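Local structure of MtN3/saliva family (Thermodesulfovibrio yellowstonii, 4RNG) at residues P25-I30 / I81-R86; L53-G58 / A69-L74. The protein probably transports sugars across the membrane as a dimeric bacterial homologue of the SWEET transporters. All blocks are in the same frame, centred on the assembly; numbering follows the deposited sequence.

Interaction 1: residues P25-I30 / I81-R86; sequences PQALKI and IFMKIR. With SO4 (sulfate ion), chain I.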
loop_
_atom_site.group_PDB
_atom_site.type_symbol
_atom_site.label_atom_id
_atom_site.label_comp_id
_atom_site.label_asym_id
_atom_site.label_seq_id
_atom_site.Cartn_x
_atom_site.Cartn_y
_atom_site.Cartn_z
ATOM N N PRO C 25 2.170 9.692 7.136
ATOM C CA PRO C 25 2.476 10.986 6.503
ATOM C C PRO C 25 1.447 11.493 5.497
ATOM O O PRO C 25 1.291 12.715 5.379
ATOM C CB PRO C 25 3.796 10.708 5.768
ATOM C CG PRO C 25 4.436 9.663 6.581
ATOM C CD PRO C 25 3.337 8.791 7.090
ATOM N N GLN C 26 0.779 10.593 4.775
ATOM C CA GLN C 26 -0.210 11.026 3.796
ATOM C C GLN C 26 -1.428 11.549 4.545
ATOM O O GLN C 26 -2.002 12.578 4.190
ATOM C CB GLN C 26 -0.602 9.895 2.836
ATOM C CG GLN C 26 -1.528 10.339 1.723
ATOM C CD GLN C 26 -0.894 11.354 0.778
ATOM O OE1 GLN C 26 -0.136 10.981 -0.117
ATOM N NE2 GLN C 26 -1.207 12.640 0.964
ATOM N N ALA C 27 -1.803 10.847 5.605
ATOM C CA ALA C 27 -2.899 11.296 6.455
ATOM C C ALA C 27 -2.620 12.675 7.073
ATOM O O ALA C 27 -3.441 13.593 6.955
ATOM C CB ALA C 27 -3.173 10.270 7.544
ATOM N N LEU C 28 -1.454 12.822 7.700
ATOM C CA LEU C 28 -1.096 14.074 8.354
ATOM C C LEU C 28 -1.082 15.255 7.380
ATOM O O LEU C 28 -1.518 16.353 7.714
ATOM C CB LEU C 28 0.265 13.933 9.029
ATOM C CG LEU C 28 0.199 13.013 10.242
ATOM C CD1 LEU C 28 1.559 12.862 10.862
ATOM C CD2 LEU C 28 -0.788 13.589 11.230
ATOM N N LYS C 29 -0.609 15.008 6.165
ATOM C CA LYS C 29 -0.481 16.058 5.169
ATOM C C LYS C 29 -1.847 16.583 4.745
ATOM O O LYS C 29 -2.059 17.797 4.651
ATOM C CB LYS C 29 0.298 15.540 3.961
ATOM C CG LYS C 29 0.624 16.573 2.924
ATOM C CD LYS C 29 1.404 15.920 1.809
ATOM C CE LYS C 29 1.688 16.899 0.694
ATOM N NZ LYS C 29 3.095 16.822 0.224
ATOM N N ILE C 30 -2.771 15.664 4.496
ATOM C CA ILE C 30 -4.123 16.048 4.136
ATOM C C ILE C 30 -4.748 16.845 5.272
ATOM O O ILE C 30 -5.364 17.880 5.044
ATOM C CB ILE C 30 -4.981 14.813 3.808
ATOM C CG1 ILE C 30 -4.460 14.155 2.528
ATOM C CG2 ILE C 30 -6.431 15.206 3.632
ATOM C CD1 ILE C 30 -5.128 12.842 2.198
ATOM N N ILE C 81 -9.475 8.068 3.298
ATOM C CA ILE C 81 -10.698 8.127 2.492
ATOM C C ILE C 81 -11.682 9.159 3.073
ATOM O O ILE C 81 -12.269 9.965 2.347
ATOM C CB ILE C 81 -11.382 6.743 2.401
ATOM C CG1 ILE C 81 -10.490 5.768 1.633
ATOM C CG2 ILE C 81 -12.750 6.852 1.734
ATOM C CD1 ILE C 81 -11.051 4.353 1.543
ATOM N N PHE C 82 -11.834 9.134 4.393
ATOM C CA PHE C 82 -12.720 10.047 5.110
ATOM C C PHE C 82 -12.313 11.530 4.919
ATOM O O PHE C 82 -13.175 12.397 4.760
ATOM C CB PHE C 82 -12.764 9.653 6.584
ATOM C CG PHE C 82 -13.646 10.513 7.417
ATOM C CD1 PHE C 82 -13.179 11.693 7.971
ATOM C CD2 PHE C 82 -14.946 10.130 7.665
ATOM C CE1 PHE C 82 -13.997 12.480 8.753
ATOM C CE2 PHE C 82 -15.769 10.918 8.437
ATOM C CZ PHE C 82 -15.290 12.100 8.977
ATOM N N MET C 83 -11.013 11.822 4.967
ATOM C CA MET C 83 -10.530 13.184 4.752
ATOM C C MET C 83 -10.561 13.630 3.285
ATOM O O MET C 83 -10.734 14.823 2.988
ATOM C CB MET C 83 -9.118 13.353 5.308
ATOM C CG MET C 83 -9.068 13.635 6.798
ATOM S SD MET C 83 -7.388 13.932 7.367
ATOM C CE MET C 83 -6.639 12.325 7.041
ATOM N N LYS C 84 -10.376 12.681 2.371
ATOM C CA LYS C 84 -10.568 12.963 0.956
ATOM C C LYS C 84 -12.015 13.426 0.714
ATOM O O LYS C 84 -12.245 14.428 0.033
ATOM C CB LYS C 84 -10.229 11.738 0.114
ATOM C CG LYS C 84 -10.513 11.888 -1.375
ATOM C CD LYS C 84 -9.520 12.805 -2.080
ATOM C CE LYS C 84 -9.715 12.739 -3.596
ATOM N NZ LYS C 84 -9.284 13.976 -4.277
ATOM N N ILE C 85 -12.983 12.724 1.306
ATOM C CA ILE C 85 -14.389 13.118 1.181
ATOM C C ILE C 85 -14.723 14.398 1.953
ATOM O O ILE C 85 -15.440 15.257 1.445
ATOM C CB ILE C 85 -15.331 11.997 1.667
ATOM C CG1 ILE C 85 -15.114 10.730 0.842
ATOM C CG2 ILE C 85 -16.787 12.414 1.532
ATOM C CD1 ILE C 85 -15.814 9.528 1.392
ATOM N N ARG C 86 -14.167 14.549 3.154
ATOM C CA ARG C 86 -14.397 15.744 3.973
ATOM C C ARG C 86 -13.858 17.031 3.378
ATOM O O ARG C 86 -14.527 18.054 3.446
ATOM C CB ARG C 86 -13.802 15.568 5.370
ATOM C CG ARG C 86 -13.751 16.860 6.184
ATOM C CD ARG C 86 -13.385 16.609 7.645
ATOM N NE ARG C 86 -13.164 17.861 8.369
ATOM C CZ ARG C 86 -14.105 18.585 8.967
ATOM N NH1 ARG C 86 -15.368 18.198 8.926
ATOM N NH2 ARG C 86 -13.774 19.706 9.602
HETATM S S SO4 I . 6.229 15.454 1.505
HETATM O O1 SO4 I . 5.829 16.539 2.395
HETATM O O2 SO4 I . 7.583 15.711 1.007
HETATM O O3 SO4 I . 5.298 15.393 0.380
HETATM O O4 SO4 I . 6.169 14.194 2.247
#
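M83 reaches across to A27 and I30 and makes all the close contacts between 25-30 and 81-86. The tight part runs the length of its side chain. At the root, M83 CB packs on I30 CG2 at 3.7 Å, and M83 SD lies 4.1 Å from the same methyl. I30 can offer this branch because its CG2 stands opposite the backbone N, with CG1 beside that N (chi1 -67°). The thioether then runs out to helix 23-33 and bends at its last torsion (chi3 -64°). This bend makes the closest approach of the contact, with M83 CE 3.4 Å from A27 O. The A27 CB methyl is 4.1 Å from M83 CE. No hydrogen bond joins the two segments; the thioether chain packs on a methyl, an isoleucine branch and a backbone carbonyl.

P25 and Q26 are the proline-glutamine pair that gives the PQ-loop family its name. In the three-helix SemiSWEET bundle, helix 23-33 follows helix 7-21 after a short interruption. Here it meets the C-terminal end of helix 64-87, where I30 also touches I80 and Y87.

Packing thins beyond M83: L28 points away from 81-86 and is exposed. K84 leads off to A36, where NZ is hydrogen-bonded to the backbone O.

K29 is turned toward the second subunit. Its NZ gives a 2.6 Å hydrogen bond to O3 of a sulfate, probably from the crystallisation liquor. V39 O of the second subunit also bonds K29 NZ, and the backbone N atoms of L41 and A42 of that subunit bind the sulfate.

Interaction 2: residues L53-G58 / A69-L74; sequences LWFFYG and ANLISL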
loop_
_atom_site.group_PDB
_atom_site.type_symbol
_atom_site.label_atom_id
_atom_site.label_comp_id
_atom_site.label_asym_id
_atom_site.label_seq_id
_atom_site.Cartn_x
_atom_site.Cartn_y
_atom_site.Cartn_z
ATOM N N LEU C 53 -8.554 -8.431 1.523
ATOM C CA LEU C 53 -8.207 -9.761 1.016
ATOM C C LEU C 53 -6.831 -10.245 1.488
ATOM O O LEU C 53 -6.645 -11.422 1.748
ATOM C CB LEU C 53 -8.264 -9.779 -0.508
ATOM C CG LEU C 53 -9.660 -9.924 -1.091
ATOM C CD1 LEU C 53 -9.610 -9.980 -2.614
ATOM C CD2 LEU C 53 -10.236 -11.210 -0.549
ATOM N N TRP C 54 -5.856 -9.343 1.582
ATOM C CA TRP C 54 -4.560 -9.711 2.144
ATOM C C TRP C 54 -4.731 -10.185 3.594
ATOM O O TRP C 54 -4.060 -11.107 4.043
ATOM C CB TRP C 54 -3.599 -8.530 2.098
ATOM C CG TRP C 54 -2.916 -8.366 0.796
ATOM C CD1 TRP C 54 -3.005 -7.295 -0.042
ATOM C CD2 TRP C 54 -2.032 -9.294 0.165
ATOM N NE1 TRP C 54 -2.229 -7.499 -1.150
ATOM C CE2 TRP C 54 -1.621 -8.739 -1.048
ATOM C CE3 TRP C 54 -1.546 -10.563 0.515
ATOM C CZ2 TRP C 54 -0.744 -9.377 -1.924
ATOM C CZ3 TRP C 54 -0.686 -11.209 -0.351
ATOM C CH2 TRP C 54 -0.291 -10.614 -1.557
ATOM N N PHE C 55 -5.636 -9.541 4.325
ATOM C CA PHE C 55 -5.970 -9.991 5.661
ATOM C C PHE C 55 -6.444 -11.447 5.687
ATOM O O PHE C 55 -5.925 -12.252 6.447
ATOM C CB PHE C 55 -7.049 -9.096 6.266
ATOM C CG PHE C 55 -7.812 -9.759 7.382
ATOM C CD1 PHE C 55 -7.230 -9.965 8.624
ATOM C CD2 PHE C 55 -9.109 -10.196 7.180
ATOM C CE1 PHE C 55 -7.917 -10.601 9.651
ATOM C CE2 PHE C 55 -9.809 -10.824 8.209
ATOM C CZ PHE C 55 -9.208 -11.020 9.452
ATOM N N PHE C 56 -7.422 -11.771 4.851
ATOM C CA PHE C 56 -7.966 -13.128 4.745
ATOM C C PHE C 56 -6.869 -14.122 4.432
ATOM O O PHE C 56 -6.752 -15.179 5.062
ATOM C CB PHE C 56 -9.055 -13.166 3.671
ATOM C CG PHE C 56 -9.823 -14.454 3.610
ATOM C CD1 PHE C 56 -10.140 -15.158 4.756
ATOM C CD2 PHE C 56 -10.231 -14.968 2.391
ATOM C CE1 PHE C 56 -10.853 -16.348 4.692
ATOM C CE2 PHE C 56 -10.924 -16.154 2.325
ATOM C CZ PHE C 56 -11.241 -16.841 3.480
ATOM N N TYR C 57 -6.065 -13.764 3.442
ATOM C CA TYR C 57 -4.892 -14.532 3.048
ATOM C C TYR C 57 -3.956 -14.814 4.237
ATOM O O TYR C 57 -3.479 -15.932 4.420
ATOM C CB TYR C 57 -4.139 -13.758 1.974
ATOM C CG TYR C 57 -2.849 -14.387 1.544
ATOM C CD1 TYR C 57 -2.844 -15.480 0.693
ATOM C CD2 TYR C 57 -1.632 -13.907 2.011
ATOM C CE1 TYR C 57 -1.663 -16.050 0.281
ATOM C CE2 TYR C 57 -0.445 -14.487 1.621
ATOM C CZ TYR C 57 -0.468 -15.552 0.757
ATOM O OH TYR C 57 0.697 -16.137 0.370
ATOM N N GLY C 58 -3.679 -13.786 5.036
ATOM C CA GLY C 58 -2.829 -13.963 6.200
ATOM C C GLY C 58 -3.413 -14.970 7.184
ATOM O O GLY C 58 -2.704 -15.747 7.830
ATOM N N ALA C 69 -0.554 -6.123 9.875
ATOM C CA ALA C 69 -0.278 -4.995 8.998
ATOM C C ALA C 69 -1.518 -4.600 8.215
ATOM O O ALA C 69 -1.749 -3.421 7.942
ATOM C CB ALA C 69 0.864 -5.309 8.059
ATOM N N ASN C 70 -2.297 -5.587 7.812
ATOM C CA ASN C 70 -3.421 -5.268 6.961
ATOM C C ASN C 70 -4.618 -4.687 7.714
ATOM O O ASN C 70 -5.211 -3.688 7.277
ATOM C CB ASN C 70 -3.782 -6.509 6.150
ATOM C CG ASN C 70 -2.804 -6.731 4.997
ATOM O OD1 ASN C 70 -2.926 -6.103 3.950
ATOM N ND2 ASN C 70 -1.780 -7.523 5.227
ATOM N N LEU C 71 -4.903 -5.219 8.895
ATOM C CA LEU C 71 -5.959 -4.643 9.715
ATOM C C LEU C 71 -5.663 -3.180 10.019
ATOM O O LEU C 71 -6.522 -2.319 9.872
ATOM C CB LEU C 71 -6.140 -5.429 11.001
ATOM C CG LEU C 71 -6.730 -6.822 10.764
ATOM C CD1 LEU C 71 -6.743 -7.665 12.039
ATOM C CD2 LEU C 71 -8.100 -6.736 10.137
ATOM N N ILE C 72 -4.445 -2.910 10.470
ATOM C CA ILE C 72 -4.083 -1.570 10.850
ATOM C C ILE C 72 -3.980 -0.632 9.642
ATOM O O ILE C 72 -4.380 0.530 9.737
ATOM C CB ILE C 72 -2.780 -1.588 11.658
ATOM C CG1 ILE C 72 -2.936 -2.531 12.853
ATOM C CG2 ILE C 72 -2.406 -0.189 12.129
ATOM C CD1 ILE C 72 -1.634 -2.891 13.467
ATOM N N SER C 73 -3.432 -1.091 8.516
ATOM C CA SER C 73 -3.430 -0.233 7.312
ATOM C C SER C 73 -4.855 0.164 6.919
ATOM O O SER C 73 -5.101 1.288 6.507
ATOM C CB SER C 73 -2.733 -0.903 6.130
ATOM O OG SER C 73 -1.369 -1.109 6.403
ATOM N N LEU C 74 -5.780 -0.781 7.052
ATOM C CA LEU C 74 -7.187 -0.558 6.736
ATOM C C LEU C 74 -7.787 0.590 7.560
ATOM O O LEU C 74 -8.552 1.395 7.044
ATOM C CB LEU C 74 -7.974 -1.853 6.962
ATOM C CG LEU C 74 -9.393 -1.890 6.420
ATOM C CD1 LEU C 74 -9.365 -1.520 4.944
ATOM C CD2 LEU C 74 -10.025 -3.266 6.642
#
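N70 sets its amide against the root of W54, and next to it L71 CD2 lies over one face of the F55 ring. N70 OD1 is 3.1 Å from W54 CB. This is a close carbon-oxygen approach and not a hydrogen bond. The amide and indole planes are 24° apart, and OD1 meets the ring obliquely. N70 CB rests 4.0 Å from F55 N. At the outer side, L71 CD2 makes a CH-pi contact over the F55 face, 4.1 Å from the centroid. L71 CD2 comes nearest to the ring at F55 CD1, 3.7 Å away. The F55 ring stands on this side because its CG is opposite the backbone N (chi1 158°).

The two segments belong to neighbouring antiparallel transmembrane helices, 41-60 and 64-87, the second and third of the three-helix SemiSWEET bundle. Their local axes approach to 8.8 Å at an angle of 159°. CA atoms are nearest at F55 and N70, 5.5 Å apart.

The next shell fixes the polar ends. N70 ND2 is hydrogen-bonded to V66 O, one turn back in its own helix, which steadies the amide against W54. The indole turns away to the subunit interface, where W54 NE1 bonds to T19 OG1 of the second subunit. Within 53-58, Y57 CE2 lies in plane at the edge of the indole.

Within 69-74, S73 OG donates to A69 O at 2.8 Å. S73 N reaches this oxygen from the opposite face of the carbonyl plane. S73 OG is also hydrogen-bonded to T20 OG1 of helix 7-21.

Both interactions use helix 64-87. Interaction 1 ties it to helix 23-33, and interaction 2 ties it to helix 41-60. They do not touch: about 20 Å separates their centres, with the chain's centre lying between them. The chain span between the segments of interaction 1 contains both segments of interaction 2. Interaction 1 is partly buried, while interaction 2 is a surface contact with L71 exposed at its outer side. Aliphatic and thioether groups make the first; an amide against a tryptophan CB, and a leucine methyl on a phenylalanine face, make the second. No hydrogen bond crosses either pair of segments. Each has polar side chains bonded to the second subunit, so both lie beside the dimer interface.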